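Local coordinates for protein pectate lyase 47 (Bacillus sp. TS-47, PDB 1VBL) that probably cleaves pectate by beta-elimination as a thermostable, calcium-binding pectate lyase of polysaccharide lyase family 1, at residues Lys64-Leu69 against Asp142-Gly147; Ile241-Asn246 against Leu270-His275; Arg288-Gln293 against Val317-Gln322. All coordinates share one frame; numbering follows the deposited sequence.

Interaction 1: Lys64-Leu69 against Asp142-Gly147; sequences KGTIDL and DAKIKG
Ile67 and Ile145 lie side by side on the buried face of two parallel strands, 66-68 and 144-146. Both side chains point the same way. The CD1 methyl of Ile145 turns back toward the partner strand and rests against Ile67 CB at 3.8 Å. It gets there because chi2 of Ile145 is bent (-71°), whereas the chain of Ile67 runs straight on. Beyond the strand end, Leu69 CD1 comes across to Ile145 CG2 at 3.9 Å. Arg38 and Leu41 of helix 38-44 touch Leu69, and Phe165 of the next strand, 164-166, flanks Ile145.

The backbones are joined by four hydrogen bonds that alternate in direction. Lys144 N gives to Gly65 O, and Ile67 N to Lys144 O. Lys146 N gives to Ile67 O, and Leu69 N to Lys146 O, the last at 2.8 Å and almost straight (177°). This is the ladder of a right-handed parallel beta-helix, the fold of pectate lyases, in which equivalent strands of successive coils pair in register.

The other face is the solvent side, partly exposed at Asp68, Lys144 and Lys146 and exposed at Thr66. It is loose at the lysine ends. Lys144 runs out fully extended, and its CD passes Thr66 OG1 at 3.5 Å. Lys146 instead folds back at chi3 and chi4, and its NZ stops 4.2 Å from Asp68 OD2, beyond salt-bridge range. The tight exception is Lys146 CE, 3.4 Å from the methyl CG2 of Thr66. Asp68 OD1 accepts a hydrogen bond from Asn70 N. Two waters bridge the segments near Asp142: one links Gly65 N to Asp142 OD1, and another joins Thr66 OG1 to Asp142 O, 2.7 Å from the latter.

Interaction 2: Ile241-Asn246 against Leu270-His275; sequences ITISYN and LRVTLH
Ile241 opens a parallel ladder with segment 270-275, in which five backbone hydrogen bonds run from Ile241 N to Arg271 O through to Tyr245 N to His275 O, between strand axes 4.7 Å apart and 9° from parallel. The bond from Ile243 N to Thr273 O is short, 2.7 Å, and nearly straight at 174°.

Ile241, Ile243, Val272 and Leu274 share one face. Ile241 lies alongside Val272, its CB 4.0 Å from Val272 CG1. Ile243 CD1 touches both Leu274 CD2, at 3.9 Å, and Val272 CG1, two successive side chains on that face of the other strand. The chain of Ile243 is extended beyond CG1, which carries that methyl forward.

Thr242, Ser244, Thr273 and His275 make up the other face. The His275 ring lies under Ser244, whose CB sits over one ring face, 3.7 Å from the centroid, in a CH-pi contact. The CG2 methyl of Thr273 lies at the ring edge, in its plane. His275 CG stands between its own backbone N and carbonyl carbon (chi1 69°), and this turns the ring back beneath Ser244. The polar ends are taken up by outside partners. His275 NE2 bonds to Asp12 OD1, Thr242 OG1 to Asp12 O, and Ser244 OG to Asp203 and Trp201.

These strands belong to adjacent coils of the parallel beta-helix. Strand 200-208 pairs with 239-251 on one side, and strand 293-303 pairs with 272-280 on the other. On the Ile241-Ile243 face, Leu232 and Ile234 of strand 232-235 pack on Ile243, and Ile234 also touches Ile241.

Interaction 3: Arg288-Gln293 against Val317-Gln322; sequences RVRFGQ and VGVFSQ
Phe291 carries much of this contact, packing on the turn formed by Val319 and Phe320. Its CB starts away from segment 317-322, but the ring comes back. CG anti to the carbonyl carbon (chi1 -56°) gives it that course. CG lies near Val319 O, which sits over the centre of one ring face. CD1 meets Phe320 CB at 3.7 Å. CE1 comes closest to Phe320 CD1, a tight 3.2 Å, with the two rings rim to rim and their planes 17° apart. On the other edge CE2 touches Val319 CG2, and at the tip CZ meets the same methyl at 3.7 Å.

The backbone links are uneven. Gln322 N gives a sound hydrogen bond to Gly292 O, 2.9 Å, while the bond from Phe291 N to Val319 O is weak. Gly318 to Ser321 form a type II turn, and Gly318 O accepts from both Ser321 N and Ser321 OG. Arg288 NH1 sits over the centre of the Arg290 guanidinium, while Arg290 NH2 lies over the rim of that of Arg288. Arg290 NE forms a salt bridge with Asp261, and Arg288 makes a cation-pi contact with Trp345. A water joins Arg288 NH2 to Val319 N.

Here strands 288-289 and 315-318 lead into strands 293-303 and 322-332, a turn between two of the parallel sheets, repeated in successive coils, as in the parallel beta-helix of pectate lyases.

From the N terminus, interaction 1 comes first. It closes a loop of 72 residues that holds much of the chain's helix. Interaction 2 follows and interaction 3 comes last, each closing 23 residues without helix, about one coil of the beta-helix. The three are in series, so none nests in or crosses another. Interactions 2 and 3 touch: Leu270 CD1 packs on Arg290 O at 3.2 Å, and Leu270 also meets Gly292. Interaction 1 stands about 33 Å from interaction 3, centre to centre, on the opposite side of the chain's centre. Interaction 1 joins strands 66-68 and 144-146, interaction 2 joins 239-251 to 272-280, and interaction 3 joins the ends of 288-289 and 315-318; each ties a coil to its neighbour.

Interaction 1: Lys64-Leu69 against Asp142-Gly147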
# COMPACT_ATOMS: atom_id res chain seq x y z
N LYS A 64 7.34 -5.10 -19.49
CA LYS A 64 7.63 -6.47 -19.90
C LYS A 64 8.78 -7.06 -19.11
O LYS A 64 9.88 -6.50 -19.07
CB LYS A 64 7.96 -6.54 -21.39
CG LYS A 64 8.21 -7.96 -21.87
CD LYS A 64 8.49 -8.04 -23.36
CE LYS A 64 8.70 -9.48 -23.80
NZ LYS A 64 8.96 -9.60 -25.26
N GLY A 65 8.54 -8.20 -18.47
CA GLY A 65 9.57 -8.86 -17.70
C GLY A 65 9.77 -8.22 -16.34
O GLY A 65 8.89 -7.53 -15.84
N THR A 66 10.94 -8.44 -15.75
CA THR A 66 11.25 -7.89 -14.44
C THR A 66 12.06 -6.60 -14.56
O THR A 66 13.08 -6.56 -15.24
CB THR A 66 12.05 -8.90 -13.59
OG1 THR A 66 11.25 -10.06 -13.36
CG2 THR A 66 12.45 -8.29 -12.26
N ILE A 67 11.58 -5.55 -13.90
CA ILE A 67 12.27 -4.28 -13.90
C ILE A 67 12.75 -3.98 -12.49
O ILE A 67 11.94 -3.74 -11.59
CB ILE A 67 11.38 -3.11 -14.38
CG1 ILE A 67 11.11 -3.24 -15.89
CG2 ILE A 67 12.06 -1.78 -14.10
CD1 ILE A 67 10.31 -2.09 -16.48
N ASP A 68 14.06 -4.04 -12.31
CA ASP A 68 14.69 -3.76 -11.02
C ASP A 68 15.02 -2.27 -11.04
O ASP A 68 15.76 -1.80 -11.90
CB ASP A 68 15.98 -4.59 -10.89
CG ASP A 68 16.63 -4.47 -9.53
OD1 ASP A 68 16.19 -3.63 -8.70
OD2 ASP A 68 17.60 -5.22 -9.28
N LEU A 69 14.47 -1.53 -10.08
CA LEU A 69 14.70 -0.09 -10.00
C LEU A 69 15.96 0.26 -9.22
O LEU A 69 16.39 1.41 -9.21
CB LEU A 69 13.49 0.59 -9.36
CG LEU A 69 12.20 0.43 -10.17
CD1 LEU A 69 11.01 1.02 -9.42
CD2 LEU A 69 12.39 1.11 -11.52
N ASP A 142 4.20 -12.36 -16.13
CA ASP A 142 5.43 -12.14 -15.38
C ASP A 142 5.97 -10.72 -15.34
O ASP A 142 7.18 -10.52 -15.24
CB ASP A 142 6.53 -13.08 -15.88
CG ASP A 142 6.75 -12.98 -17.37
OD1 ASP A 142 6.43 -11.93 -17.96
OD2 ASP A 142 7.27 -13.96 -17.96
N ALA A 143 5.08 -9.73 -15.41
CA ALA A 143 5.52 -8.34 -15.33
C ALA A 143 5.85 -8.12 -13.86
O ALA A 143 5.03 -8.41 -12.99
CB ALA A 143 4.41 -7.40 -15.77
N LYS A 144 7.04 -7.60 -13.58
CA LYS A 144 7.45 -7.38 -12.20
C LYS A 144 8.24 -6.09 -11.99
O LYS A 144 9.00 -5.66 -12.86
CB LYS A 144 8.31 -8.55 -11.71
CG LYS A 144 7.66 -9.92 -11.80
CD LYS A 144 8.60 -11.01 -11.30
CE LYS A 144 7.97 -12.38 -11.41
NZ LYS A 144 8.90 -13.45 -10.95
N ILE A 145 8.05 -5.49 -10.82
CA ILE A 145 8.76 -4.28 -10.43
C ILE A 145 9.39 -4.62 -9.08
O ILE A 145 8.71 -5.11 -8.18
CB ILE A 145 7.80 -3.08 -10.24
CG1 ILE A 145 7.36 -2.53 -11.60
CG2 ILE A 145 8.48 -1.98 -9.42
CD1 ILE A 145 8.44 -1.81 -12.37
N LYS A 146 10.69 -4.39 -8.95
CA LYS A 146 11.37 -4.68 -7.69
C LYS A 146 12.37 -3.59 -7.34
O LYS A 146 12.78 -2.81 -8.21
CB LYS A 146 12.12 -6.02 -7.77
CG LYS A 146 11.28 -7.19 -8.25
CD LYS A 146 12.03 -8.52 -8.15
CE LYS A 146 13.33 -8.52 -8.94
NZ LYS A 146 14.40 -7.69 -8.31
N GLY A 147 12.77 -3.53 -6.08
CA GLY A 147 13.75 -2.56 -5.63
C GLY A 147 13.34 -1.10 -5.61
O GLY A 147 14.15 -0.24 -5.25
O HOH W 1 6.01 -9.49 -18.80
O HOH W 2 9.71 -11.49 -15.17

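Interaction 2: Ile241-Asn246 against Leu270-His275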
# COMPACT_ATOMS: atom_id res chain seq x y z
N ILE A 241 -10.14 7.07 -5.29
CA ILE A 241 -9.25 5.97 -5.60
C ILE A 241 -9.97 4.63 -5.52
O ILE A 241 -10.80 4.42 -4.64
CB ILE A 241 -8.09 5.94 -4.58
CG1 ILE A 241 -7.37 7.30 -4.59
CG2 ILE A 241 -7.13 4.80 -4.89
CD1 ILE A 241 -6.32 7.43 -3.52
N THR A 242 -9.67 3.73 -6.45
CA THR A 242 -10.25 2.40 -6.45
C THR A 242 -9.12 1.37 -6.45
O THR A 242 -8.25 1.39 -7.32
CB THR A 242 -11.17 2.16 -7.67
OG1 THR A 242 -12.34 2.97 -7.56
CG2 THR A 242 -11.60 0.68 -7.73
N ILE A 243 -9.14 0.50 -5.44
CA ILE A 243 -8.15 -0.55 -5.27
C ILE A 243 -8.91 -1.86 -5.41
O ILE A 243 -9.66 -2.26 -4.50
CB ILE A 243 -7.51 -0.45 -3.86
CG1 ILE A 243 -6.81 0.90 -3.71
CG2 ILE A 243 -6.55 -1.61 -3.63
CD1 ILE A 243 -6.28 1.16 -2.32
N SER A 244 -8.72 -2.54 -6.53
CA SER A 244 -9.47 -3.76 -6.78
C SER A 244 -8.71 -4.96 -7.33
O SER A 244 -7.75 -4.81 -8.08
CB SER A 244 -10.62 -3.45 -7.74
OG SER A 244 -10.11 -2.87 -8.93
N TYR A 245 -9.16 -6.14 -6.94
CA TYR A 245 -8.57 -7.39 -7.40
C TYR A 245 -7.05 -7.48 -7.30
O TYR A 245 -6.39 -8.01 -8.20
CB TYR A 245 -9.00 -7.63 -8.84
CG TYR A 245 -10.46 -8.02 -8.96
CD1 TYR A 245 -10.86 -9.33 -8.73
CD2 TYR A 245 -11.43 -7.08 -9.28
CE1 TYR A 245 -12.20 -9.70 -8.82
CE2 TYR A 245 -12.78 -7.44 -9.37
CZ TYR A 245 -13.16 -8.75 -9.14
OH TYR A 245 -14.48 -9.13 -9.23
N ASN A 246 -6.50 -6.97 -6.20
CA ASN A 246 -5.06 -7.03 -5.97
C ASN A 246 -4.77 -8.08 -4.91
O ASN A 246 -5.64 -8.45 -4.13
CB ASN A 246 -4.53 -5.69 -5.44
CG ASN A 246 -4.72 -4.56 -6.42
OD1 ASN A 246 -4.03 -4.49 -7.44
ND2 ASN A 246 -5.66 -3.67 -6.12
N LEU A 270 -9.75 11.55 0.83
CA LEU A 270 -9.40 10.16 1.11
C LEU A 270 -10.57 9.21 0.86
O LEU A 270 -10.75 8.23 1.58
CB LEU A 270 -8.89 10.03 2.54
CG LEU A 270 -7.62 10.84 2.83
CD1 LEU A 270 -7.22 10.67 4.29
CD2 LEU A 270 -6.50 10.37 1.91
N ARG A 271 -11.35 9.50 -0.17
CA ARG A 271 -12.47 8.64 -0.53
C ARG A 271 -11.90 7.52 -1.38
O ARG A 271 -11.50 7.72 -2.53
CB ARG A 271 -13.52 9.46 -1.29
CG ARG A 271 -14.33 10.34 -0.34
CD ARG A 271 -15.23 11.34 -1.05
NE ARG A 271 -14.48 12.47 -1.60
CZ ARG A 271 -15.03 13.63 -1.95
NH1 ARG A 271 -16.34 13.80 -1.80
NH2 ARG A 271 -14.29 14.60 -2.46
N VAL A 272 -11.86 6.33 -0.79
CA VAL A 272 -11.28 5.16 -1.45
C VAL A 272 -12.20 3.95 -1.38
O VAL A 272 -12.94 3.77 -0.41
CB VAL A 272 -9.94 4.77 -0.76
CG1 VAL A 272 -9.26 3.64 -1.53
CG2 VAL A 272 -9.02 5.98 -0.66
N THR A 273 -12.15 3.13 -2.42
CA THR A 273 -12.93 1.90 -2.48
C THR A 273 -11.94 0.77 -2.65
O THR A 273 -11.06 0.83 -3.52
CB THR A 273 -13.89 1.86 -3.69
OG1 THR A 273 -14.86 2.90 -3.57
CG2 THR A 273 -14.60 0.52 -3.76
N LEU A 274 -12.07 -0.26 -1.82
CA LEU A 274 -11.20 -1.43 -1.90
C LEU A 274 -12.11 -2.64 -1.99
O LEU A 274 -12.88 -2.92 -1.06
CB LEU A 274 -10.32 -1.55 -0.65
CG LEU A 274 -9.43 -0.36 -0.30
CD1 LEU A 274 -10.21 0.60 0.59
CD2 LEU A 274 -8.18 -0.86 0.43
N HIS A 275 -12.03 -3.36 -3.10
CA HIS A 275 -12.87 -4.54 -3.24
C HIS A 275 -12.19 -5.68 -3.97
O HIS A 275 -11.31 -5.47 -4.82
CB HIS A 275 -14.21 -4.16 -3.90
CG HIS A 275 -14.11 -3.76 -5.34
ND1 HIS A 275 -14.10 -4.68 -6.37
CD2 HIS A 275 -14.07 -2.54 -5.93
CE1 HIS A 275 -14.06 -4.05 -7.53
NE2 HIS A 275 -14.04 -2.75 -7.29

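Interaction 3: Arg288-Gln293 against Val317-Gln322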
# COMPACT_ATOMS: atom_id res chain seq x y z
N ARG A 288 -5.84 1.02 7.19
CA ARG A 288 -5.94 1.83 8.41
C ARG A 288 -6.46 3.15 7.85
O ARG A 288 -5.81 3.76 7.00
CB ARG A 288 -4.58 2.05 9.05
CG ARG A 288 -4.65 2.84 10.36
CD ARG A 288 -3.29 3.40 10.74
NE ARG A 288 -3.25 3.94 12.10
CZ ARG A 288 -3.93 5.01 12.53
NH1 ARG A 288 -4.73 5.67 11.71
NH2 ARG A 288 -3.80 5.41 13.79
N VAL A 289 -7.61 3.60 8.33
CA VAL A 289 -8.22 4.81 7.80
C VAL A 289 -8.42 6.01 8.72
O VAL A 289 -8.75 5.86 9.89
CB VAL A 289 -9.62 4.48 7.22
CG1 VAL A 289 -10.23 5.72 6.59
CG2 VAL A 289 -9.51 3.34 6.22
N ARG A 290 -8.23 7.20 8.15
CA ARG A 290 -8.45 8.46 8.83
C ARG A 290 -9.26 9.33 7.85
O ARG A 290 -8.95 9.35 6.66
CB ARG A 290 -7.13 9.20 9.13
CG ARG A 290 -6.19 8.57 10.17
CD ARG A 290 -4.95 9.46 10.34
NE ARG A 290 -4.10 9.13 11.49
CZ ARG A 290 -2.99 8.40 11.44
NH1 ARG A 290 -2.56 7.90 10.29
NH2 ARG A 290 -2.29 8.18 12.55
N PHE A 291 -10.40 10.03 8.14
CA PHE A 291 -11.19 11.08 7.49
C PHE A 291 -12.11 10.77 6.33
O PHE A 291 -13.17 11.38 6.24
CB PHE A 291 -10.27 12.20 7.01
CG PHE A 291 -9.43 12.77 8.10
CD1 PHE A 291 -9.98 13.64 9.04
CD2 PHE A 291 -8.11 12.40 8.23
CE1 PHE A 291 -9.22 14.12 10.09
CE2 PHE A 291 -7.33 12.86 9.26
CZ PHE A 291 -7.89 13.72 10.20
N GLY A 292 -11.51 9.51 5.63
CA GLY A 292 -12.28 9.15 4.47
C GLY A 292 -13.46 8.22 4.51
O GLY A 292 -13.58 7.36 5.38
N GLN A 293 -14.35 8.43 3.55
CA GLN A 293 -15.51 7.59 3.35
C GLN A 293 -14.88 6.50 2.50
O GLN A 293 -14.69 6.65 1.29
CB GLN A 293 -16.59 8.34 2.59
CG GLN A 293 -17.30 9.36 3.48
CD GLN A 293 -18.41 10.12 2.78
OE1 GLN A 293 -19.24 10.75 3.43
NE2 GLN A 293 -18.43 10.07 1.45
N VAL A 317 -9.60 1.74 12.47
CA VAL A 317 -10.56 2.84 12.54
C VAL A 317 -9.85 4.05 13.15
O VAL A 317 -9.67 4.12 14.37
CB VAL A 317 -11.78 2.45 13.40
CG1 VAL A 317 -12.74 3.63 13.51
CG2 VAL A 317 -12.49 1.25 12.78
N GLY A 318 -9.45 4.98 12.30
CA GLY A 318 -8.75 6.16 12.76
C GLY A 318 -9.67 7.36 12.91
O GLY A 318 -10.87 7.27 12.67
N VAL A 319 -9.08 8.49 13.29
CA VAL A 319 -9.85 9.71 13.51
C VAL A 319 -10.71 10.13 12.33
O VAL A 319 -10.25 10.19 11.19
CB VAL A 319 -8.93 10.88 13.90
CG1 VAL A 319 -8.26 10.59 15.24
CG2 VAL A 319 -7.89 11.12 12.81
N PHE A 320 -11.97 10.41 12.63
CA PHE A 320 -12.96 10.86 11.67
C PHE A 320 -13.16 9.95 10.47
O PHE A 320 -13.66 10.38 9.43
CB PHE A 320 -12.61 12.27 11.17
CG PHE A 320 -12.37 13.25 12.28
CD1 PHE A 320 -11.08 13.59 12.67
CD2 PHE A 320 -13.45 13.82 12.96
CE1 PHE A 320 -10.86 14.47 13.72
CE2 PHE A 320 -13.23 14.71 14.02
CZ PHE A 320 -11.93 15.03 14.40
N SER A 321 -12.78 8.68 10.60
CA SER A 321 -12.94 7.75 9.49
C SER A 321 -14.41 7.40 9.29
O SER A 321 -15.21 7.44 10.23
CB SER A 321 -12.12 6.48 9.74
OG SER A 321 -12.43 5.92 11.00
N GLN A 322 -14.77 7.07 8.06
CA GLN A 322 -16.14 6.69 7.75
C GLN A 322 -16.11 5.41 6.92
O GLN A 322 -16.48 5.39 5.74
CB GLN A 322 -16.84 7.81 6.98
CG GLN A 322 -17.03 9.09 7.80
CD GLN A 322 -17.85 10.14 7.06
OE1 GLN A 322 -19.02 9.92 6.73
NE2 GLN A 322 -17.23 11.28 6.79
O HOH W 3 -6.06 7.73 13.92